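Local coordinates for protein MIX1 (Leishmania major, PDB 3HA4) that forms a homodimer and probably serves as an all-helical, TPR-like scaffold that mediates protein-protein interactions, at residues A[21-24]-A[25-29]; A[32-35]-A[36-40]; A[71-74]-A[75-79]; A[120-123]-A[124-127]. All blocks are in the same frame, centred on the assembly; numbering follows the deposited sequence.

Interaction 1. Residues A[21-24]-A[25-29]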
# COMPACT_ATOMS: atom_id res chain seq x y z
N ALA A 21 -14.07 -3.82 23.12
CA ALA A 21 -14.30 -4.54 21.90
C ALA A 21 -13.01 -4.79 21.21
O ALA A 21 -12.89 -5.70 20.46
CB ALA A 21 -15.21 -3.77 21.03
N GLN A 22 -12.02 -3.98 21.47
CA GLN A 22 -10.76 -4.08 20.79
C GLN A 22 -9.87 -5.11 21.39
O GLN A 22 -9.09 -5.70 20.71
CB GLN A 22 -10.04 -2.75 20.81
CG GLN A 22 -10.75 -1.72 20.02
CD GLN A 22 -9.99 -0.42 19.95
OE1 GLN A 22 -10.53 0.59 19.56
NE2 GLN A 22 -8.74 -0.46 20.31
N ARG A 23 -9.98 -5.29 22.68
CA ARG A 23 -9.21 -6.28 23.38
C ARG A 23 -9.78 -7.62 23.05
O ARG A 23 -9.06 -8.56 22.95
CB ARG A 23 -9.26 -6.02 24.88
CG ARG A 23 -8.26 -6.79 25.69
CD ARG A 23 -8.67 -6.88 27.15
NE ARG A 23 -9.49 -8.05 27.44
CZ ARG A 23 -10.80 -8.00 27.62
NH1 ARG A 23 -11.43 -6.85 27.55
NH2 ARG A 23 -11.48 -9.10 27.86
N GLN A 24 -11.07 -7.70 22.84
CA GLN A 24 -11.68 -8.96 22.46
C GLN A 24 -11.32 -9.45 21.10
O GLN A 24 -11.02 -10.58 20.95
CB GLN A 24 -13.19 -8.88 22.50
CG GLN A 24 -13.80 -8.59 23.79
CD GLN A 24 -15.21 -8.24 23.64
OE1 GLN A 24 -15.59 -7.11 23.75
NE2 GLN A 24 -16.00 -9.20 23.37
N ARG A 25 -11.35 -8.59 20.10
CA ARG A 25 -11.05 -8.97 18.75
C ARG A 25 -9.58 -9.21 18.57
O ARG A 25 -9.14 -9.96 17.76
CB ARG A 25 -11.52 -7.90 17.79
CG ARG A 25 -12.92 -7.55 17.96
CD ARG A 25 -13.34 -6.47 17.06
NE ARG A 25 -14.78 -6.34 17.12
CZ ARG A 25 -15.52 -5.61 16.31
NH1 ARG A 25 -14.98 -4.90 15.35
NH2 ARG A 25 -16.83 -5.61 16.45
N HIS A 26 -8.83 -8.54 19.37
CA HIS A 26 -7.44 -8.70 19.28
C HIS A 26 -7.04 -10.03 19.87
O HIS A 26 -6.14 -10.67 19.42
CB HIS A 26 -6.78 -7.54 19.98
CG HIS A 26 -5.32 -7.67 20.07
ND1 HIS A 26 -4.70 -8.18 21.17
CD2 HIS A 26 -4.35 -7.39 19.18
CE1 HIS A 26 -3.41 -8.20 20.96
NE2 HIS A 26 -3.17 -7.73 19.76
N ASN A 27 -7.75 -10.47 20.87
CA ASN A 27 -7.47 -11.75 21.46
C ASN A 27 -8.01 -12.90 20.66
O ASN A 27 -7.63 -13.99 20.90
CB ASN A 27 -8.03 -11.80 22.87
CG ASN A 27 -7.22 -11.04 23.85
OD1 ASN A 27 -6.06 -10.78 23.64
ND2 ASN A 27 -7.82 -10.71 24.95
N ASP A 28 -8.86 -12.64 19.70
CA ASP A 28 -9.48 -13.67 18.87
C ASP A 28 -8.41 -14.53 18.22
O ASP A 28 -7.54 -14.03 17.50
CB ASP A 28 -10.40 -13.01 17.83
CG ASP A 28 -11.24 -14.01 17.04
OD1 ASP A 28 -11.07 -15.24 17.16
OD2 ASP A 28 -12.09 -13.52 16.27
N PRO A 29 -8.49 -15.82 18.44
CA PRO A 29 -7.56 -16.79 17.93
C PRO A 29 -7.61 -16.86 16.43
O PRO A 29 -6.69 -17.28 15.81
CB PRO A 29 -8.09 -18.06 18.52
CG PRO A 29 -8.86 -17.67 19.60
CD PRO A 29 -9.49 -16.46 19.28
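R25 lays the start of its side chain against the carbonyl of A21 one turn back, and this is the closer-packed flank of the C-terminal half of helix 19-27. CG of R25 comes to 3.1 Å from A21 O, and CD follows alongside the same oxygen. With CG anti to its own carbonyl carbon (chi1 -54°) and an extended run on to NE, the arginine lies back along the helix, and its NH1 is bonded to the backbone carbonyl of H63. A21 O also accepts the backbone N-H of R25, N to O 3.3 Å, so the oxygen has a polar and an aliphatic neighbour from one residue. Two more i to i+4 bonds, H26 N to Q22 O (3.2 Å) and N27 N to R23 O (3.1 Å), continue the alpha-helical pattern; N27 N lies close to Q24 O as well, in a weak bond of 3.3 Å. This short surface helix is the first modelled helix of a TPR-like, all-helical protein, and D28 and P29 lead out of it into the loop before helix 34-42. D28 OD2 is bonded to the hydroxyl of Y64, and its OD1 takes the N-H of R30. The opposite flank is looser and faces solvent. There R23 and N27 pass each other at a slant, the guanidinium and amide planes 70° apart, with NE of R23 4.0 Å from ND2 of N27. NH1 of R23 turns instead to a salt bridge with E20.

Interaction 2. Residues A[32-35]-A[36-40]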
# COMPACT_ATOMS: atom_id res chain seq x y z
N PRO A 32 -6.45 -12.86 11.66
CA PRO A 32 -5.29 -12.89 10.76
C PRO A 32 -4.32 -11.83 11.23
O PRO A 32 -4.74 -10.71 11.50
CB PRO A 32 -5.87 -12.48 9.40
CG PRO A 32 -7.38 -12.53 9.57
CD PRO A 32 -7.64 -12.27 11.02
N PRO A 33 -3.04 -12.18 11.35
CA PRO A 33 -2.15 -11.06 11.69
C PRO A 33 -2.16 -10.04 10.55
O PRO A 33 -2.26 -10.43 9.38
CB PRO A 33 -0.77 -11.73 11.84
CG PRO A 33 -1.06 -13.21 11.95
CD PRO A 33 -2.33 -13.45 11.21
N TRP A 34 -2.05 -8.76 10.89
CA TRP A 34 -2.10 -7.68 9.91
C TRP A 34 -1.05 -7.79 8.78
O TRP A 34 -1.37 -7.55 7.61
CB TRP A 34 -2.05 -6.31 10.62
CG TRP A 34 -2.11 -5.12 9.70
CD1 TRP A 34 -3.23 -4.49 9.25
CD2 TRP A 34 -0.99 -4.44 9.11
NE1 TRP A 34 -2.88 -3.45 8.41
CE2 TRP A 34 -1.51 -3.40 8.32
CE3 TRP A 34 0.40 -4.61 9.18
CZ2 TRP A 34 -0.69 -2.52 7.59
CZ3 TRP A 34 1.22 -3.74 8.47
CH2 TRP A 34 0.67 -2.71 7.68
N PRO A 35 0.16 -8.17 9.08
CA PRO A 35 1.13 -8.22 8.02
C PRO A 35 0.90 -9.29 7.02
O PRO A 35 1.23 -9.08 5.92
CB PRO A 35 2.42 -8.42 8.78
CG PRO A 35 2.17 -7.86 10.01
CD PRO A 35 0.84 -8.22 10.36
N LEU A 36 0.34 -10.41 7.38
CA LEU A 36 0.03 -11.43 6.40
C LEU A 36 -1.19 -11.07 5.57
O LEU A 36 -1.27 -11.39 4.43
CB LEU A 36 -0.10 -12.79 7.06
CG LEU A 36 -0.77 -13.88 6.23
CD1 LEU A 36 0.13 -14.58 5.27
CD2 LEU A 36 -1.53 -14.83 7.03
N LEU A 37 -2.11 -10.36 6.20
CA LEU A 37 -3.29 -9.82 5.58
C LEU A 37 -2.95 -8.74 4.58
O LEU A 37 -3.49 -8.69 3.52
CB LEU A 37 -4.22 -9.28 6.65
CG LEU A 37 -5.57 -8.77 6.23
CD1 LEU A 37 -6.32 -9.77 5.46
CD2 LEU A 37 -6.36 -8.28 7.36
N HIS A 38 -2.02 -7.89 4.93
CA HIS A 38 -1.55 -6.90 4.02
C HIS A 38 -0.86 -7.57 2.86
O HIS A 38 -1.04 -7.20 1.75
CB HIS A 38 -0.63 -5.94 4.73
CG HIS A 38 0.07 -5.00 3.81
ND1 HIS A 38 1.24 -5.33 3.18
CD2 HIS A 38 -0.23 -3.76 3.41
CE1 HIS A 38 1.63 -4.33 2.43
NE2 HIS A 38 0.76 -3.36 2.56
N GLN A 39 -0.07 -8.57 3.14
CA GLN A 39 0.61 -9.35 2.12
C GLN A 39 -0.36 -10.08 1.17
O GLN A 39 -0.11 -10.18 -0.04
CB GLN A 39 1.60 -10.32 2.77
CG GLN A 39 2.41 -11.15 1.79
CD GLN A 39 3.31 -12.15 2.51
OE1 GLN A 39 4.53 -12.13 2.35
NE2 GLN A 39 2.71 -13.01 3.32
N ARG A 40 -1.47 -10.53 1.68
CA ARG A 40 -2.45 -11.21 0.89
C ARG A 40 -3.19 -10.27 -0.02
O ARG A 40 -3.55 -10.59 -1.11
CB ARG A 40 -3.42 -11.90 1.80
CG ARG A 40 -3.13 -13.30 1.96
CD ARG A 40 -3.76 -13.94 3.12
NE ARG A 40 -3.02 -15.14 3.41
CZ ARG A 40 -3.42 -16.11 4.21
NH1 ARG A 40 -4.57 -16.03 4.83
NH2 ARG A 40 -2.66 -17.16 4.40
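H38 sets its CB over one face of the W34 indole, a turn up the helix, and carries its imidazole beside the six-membered ring. The two ring centroids are 5.4 Å apart with planes inclined at 32°, and the nearest ring atoms, CZ2 of W34 and CD2 of H38, stand 4.4 Å apart. A chi1 of 171° swings the imidazole away from the backbone N of H38 and out past the indole. In the backbone, H38 N donates to W34 O at 2.8 Å, L37 N to P33 O at 3.2 Å and Q39 N to P35 O at 3.1 Å. On the outer side, CD2 of L36 rests 3.6 Å above the centre of the R40 guanidinium plane. The indole is positioned from further out: its NE1 is bonded to D68, Y65 meets it edge-to-face, and L70 and I71 of helix 70-81 pack against it. The second subunit touches the same surface, its D124 at W34, E127 at P35 and I128 at H38. P33 occupies the N-cap position, and P35 follows in the first turn, where a proline costs no helix bond because the N-H it lacks would have had no acceptor within the helix: this is the proline-rich N-terminus of helix 34-42.

Interaction 3. Residues A[71-74]-A[75-79]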
# COMPACT_ATOMS: atom_id res chain seq x y z
N ILE A 71 -4.17 -0.93 4.24
CA ILE A 71 -4.91 -1.93 3.50
C ILE A 71 -6.02 -1.30 2.66
O ILE A 71 -6.17 -1.63 1.48
CB ILE A 71 -5.40 -3.06 4.43
CG1 ILE A 71 -4.19 -3.90 4.86
CG2 ILE A 71 -6.47 -3.91 3.74
CD1 ILE A 71 -4.51 -5.08 5.75
N PRO A 72 -6.79 -0.36 3.24
CA PRO A 72 -7.79 0.36 2.44
C PRO A 72 -7.20 1.10 1.24
O PRO A 72 -7.82 1.15 0.18
CB PRO A 72 -8.40 1.34 3.44
CG PRO A 72 -8.28 0.61 4.75
CD PRO A 72 -6.95 -0.09 4.68
N LEU A 73 -6.01 1.66 1.41
CA LEU A 73 -5.30 2.27 0.30
C LEU A 73 -5.04 1.23 -0.80
O LEU A 73 -5.30 1.48 -1.98
CB LEU A 73 -3.98 2.87 0.80
CG LEU A 73 -3.09 3.61 -0.20
CD1 LEU A 73 -3.75 4.90 -0.60
CD2 LEU A 73 -1.72 3.86 0.41
N GLU A 74 -4.54 0.07 -0.41
CA GLU A 74 -4.25 -1.01 -1.36
C GLU A 74 -5.53 -1.52 -2.05
O GLU A 74 -5.56 -1.69 -3.27
CB GLU A 74 -3.52 -2.14 -0.65
CG GLU A 74 -2.58 -2.90 -1.54
CD GLU A 74 -1.51 -2.01 -2.12
OE1 GLU A 74 -0.49 -1.73 -1.44
OE2 GLU A 74 -1.70 -1.58 -3.28
N LEU A 75 -6.58 -1.74 -1.27
CA LEU A 75 -7.88 -2.08 -1.82
C LEU A 75 -8.41 -1.03 -2.81
O LEU A 75 -9.04 -1.37 -3.82
CB LEU A 75 -8.89 -2.30 -0.70
CG LEU A 75 -9.18 -3.73 -0.22
CD1 LEU A 75 -8.26 -4.74 -0.87
CD2 LEU A 75 -9.07 -3.79 1.28
N THR A 76 -8.17 0.25 -2.51
CA THR A 76 -8.57 1.31 -3.42
C THR A 76 -7.92 1.12 -4.79
O THR A 76 -8.59 1.25 -5.81
CB THR A 76 -8.21 2.71 -2.89
OG1 THR A 76 -8.91 2.95 -1.67
CG2 THR A 76 -8.61 3.77 -3.89
N GLN A 77 -6.63 0.80 -4.80
CA GLN A 77 -5.95 0.47 -6.06
C GLN A 77 -6.59 -0.76 -6.74
O GLN A 77 -6.73 -0.79 -7.96
CB GLN A 77 -4.44 0.23 -5.87
CG GLN A 77 -3.71 1.30 -5.07
CD GLN A 77 -4.22 2.72 -5.35
OE1 GLN A 77 -4.41 3.12 -6.51
NE2 GLN A 77 -4.44 3.47 -4.29
N VAL A 78 -6.97 -1.76 -5.95
CA VAL A 78 -7.73 -2.89 -6.50
C VAL A 78 -9.04 -2.42 -7.15
O VAL A 78 -9.32 -2.76 -8.29
CB VAL A 78 -7.97 -4.04 -5.48
CG1 VAL A 78 -8.86 -5.11 -6.07
CG2 VAL A 78 -6.66 -4.64 -5.03
N LEU A 79 -9.82 -1.62 -6.44
CA LEU A 79 -11.06 -1.08 -7.02
C LEU A 79 -10.80 -0.14 -8.22
O LEU A 79 -11.51 -0.18 -9.22
CB LEU A 79 -11.88 -0.36 -5.96
CG LEU A 79 -12.23 -1.22 -4.75
CD1 LEU A 79 -12.94 -0.41 -3.68
CD2 LEU A 79 -13.07 -2.39 -5.22
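T76 grips the carbonyl of P72 twice, through its hydroxyl and its backbone N-H. OG1 donates to P72 O at 2.8 Å, and T76 N reaches the same oxygen at 2.9 Å from the opposite face of the carbonyl plane. The torsion chi1 of -63° holds OG1 beside the backbone N, which makes the double grip possible. Q77 repeats the pattern on L73: its backbone N and its side-chain NE2 both lie 3.2 Å from L73 O, again from opposite faces. To get there the glutamine folds back at chi2 (-38°), bringing its amide alongside the L73 side chain. Two backbone hydrogen bonds, L75 N to I71 O at 2.8 Å and V78 N to E74 O at 3.0 Å, complete the set. Beyond these, OE2 of E74 lies 3.9 Å from CG of Q77, the carboxylate and amide planes 79° apart, while its salt bridge is to R45. The apolar flank is I71 and L75, side by side, with CG2 of I71 3.6 Å from CD2 of L75. I71 and L75 also meet helix 34-42, P72 meets helix 94-109, and L73 and T76 meet helix 123-137. L73 touches H38, and Q77 touches V42, of the second subunit. A threonine hydroxyl bonding the i-4 carbonyl is a familiar feature of helices, and here it lies on the buried helix 70-81 of the TPR-like bundle, packed among those three helices.

Interaction 4. Residues A[120-123]-A[124-127]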
# COMPACT_ATOMS: atom_id res chain seq x y z
N ARG A 120 1.51 6.21 11.79
CA ARG A 120 0.91 7.44 12.23
C ARG A 120 0.53 8.32 11.09
O ARG A 120 1.29 8.49 10.17
CB ARG A 120 1.86 8.21 13.16
CG ARG A 120 3.32 7.89 12.99
CD ARG A 120 4.16 8.76 13.91
NE ARG A 120 4.87 7.99 14.92
CZ ARG A 120 5.10 8.43 16.16
NH1 ARG A 120 4.66 9.63 16.51
NH2 ARG A 120 5.76 7.67 17.03
N VAL A 121 -0.66 8.88 11.21
CA VAL A 121 -1.17 9.82 10.26
C VAL A 121 -0.52 11.16 10.53
O VAL A 121 -1.12 12.12 10.92
CB VAL A 121 -2.65 9.86 10.27
CG1 VAL A 121 -3.12 10.66 9.16
CG2 VAL A 121 -3.14 8.50 10.08
N ASN A 122 0.76 11.17 10.28
CA ASN A 122 1.45 12.38 10.14
C ASN A 122 0.69 12.98 9.01
O ASN A 122 -0.40 12.59 8.74
CB ASN A 122 2.87 12.12 9.78
CG ASN A 122 3.01 11.66 8.40
OD1 ASN A 122 2.11 11.82 7.62
ND2 ASN A 122 4.14 11.10 8.07
N LYS A 123 1.28 13.94 8.35
CA LYS A 123 0.52 14.84 7.54
C LYS A 123 0.55 14.43 6.10
O LYS A 123 -0.33 14.71 5.36
CB LYS A 123 1.06 16.24 7.77
CG LYS A 123 1.34 16.51 9.28
CD LYS A 123 2.82 16.72 9.64
CE LYS A 123 3.55 15.44 9.96
NZ LYS A 123 3.88 15.39 11.38
N ASP A 124 1.60 13.75 5.74
CA ASP A 124 1.75 13.19 4.43
C ASP A 124 0.79 12.06 4.26
O ASP A 124 0.29 11.84 3.21
CB ASP A 124 3.13 12.61 4.32
CG ASP A 124 4.11 13.58 3.84
OD1 ASP A 124 3.84 14.24 2.85
OD2 ASP A 124 5.16 13.67 4.44
N VAL A 125 0.57 11.32 5.32
CA VAL A 125 -0.29 10.19 5.30
C VAL A 125 -1.70 10.64 5.15
O VAL A 125 -2.46 9.99 4.52
CB VAL A 125 -0.20 9.39 6.56
CG1 VAL A 125 -1.36 8.57 6.71
CG2 VAL A 125 0.99 8.56 6.55
N GLU A 126 -2.03 11.78 5.71
CA GLU A 126 -3.38 12.25 5.63
C GLU A 126 -3.66 12.75 4.28
O GLU A 126 -4.78 12.88 3.91
CB GLU A 126 -3.61 13.38 6.57
CG GLU A 126 -4.63 14.30 6.05
CD GLU A 126 -5.18 15.17 7.09
OE1 GLU A 126 -6.04 16.00 6.76
OE2 GLU A 126 -4.77 15.05 8.25
N GLU A 127 -2.62 13.07 3.54
CA GLU A 127 -2.77 13.56 2.19
C GLU A 127 -2.94 12.44 1.21
O GLU A 127 -3.70 12.55 0.31
CB GLU A 127 -1.55 14.39 1.81
CG GLU A 127 -1.60 15.84 2.22
CD GLU A 127 -0.33 16.59 1.90
OE1 GLU A 127 0.20 16.41 0.81
OE2 GLU A 127 0.14 17.38 2.73
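V121 is the centre of an inverse gamma turn, closed by the 2.7 Å bond from N122 N to R120 O, and the chain then passes through N122 into the first turn of helix 123-137. N122 is the N-cap. Its OD1 accepts the backbone N-H of V125 at 2.8 Å, nearly straight at 169° and in the plane of the amide carbonyl; D124 N lies 2.7 Å from the same oxygen. A chi1 of 72° places the amide between its backbone N and carbonyl carbon, folded back over the start of the helix. Its ND2 is bonded to the carbonyl of G118 of the second subunit, so one side chain caps the helix and joins the dimer. V121 and V125 meet across the turn at about a right angle, CG1 to CG1 3.7 Å, and CG2 of V125 rests 3.6 Å from R120 O. CB of E126 adds to the patch, 3.8 Å from CG1 of V121. At the far end, E127 N makes a weak 3.4 Å bond to K123 O. V121 also packs on V108 and E126 on K109, both of helix 94-109, V125 touches W69 in the loop just before helix 70-81, and D124 packs on N117 of the second subunit.

In the fold
Along the chain the four contacts come in the order 1, 2, 3, 4, each within one helix or at its end: helices 19-27, 34-42, 70-81 and 123-137. Interaction 1 is outlying, about 19 Å from the chain centre, and is joined to interaction 2 through the chain, with no other touch between them and centres about 16 Å apart. Interactions 2 and 3 touch, CG of L37 lying 3.9 Å from CD1 of I71, which joins helix 34-42 to helix 70-81, whose contact is the nearest of the four to the chain centre. Interaction 4 stands about 17 Å from interaction 3, centre to centre, without touching it. Interactions 2, 3 and 4 all reach the second subunit, consistent with a homodimeric scaffold.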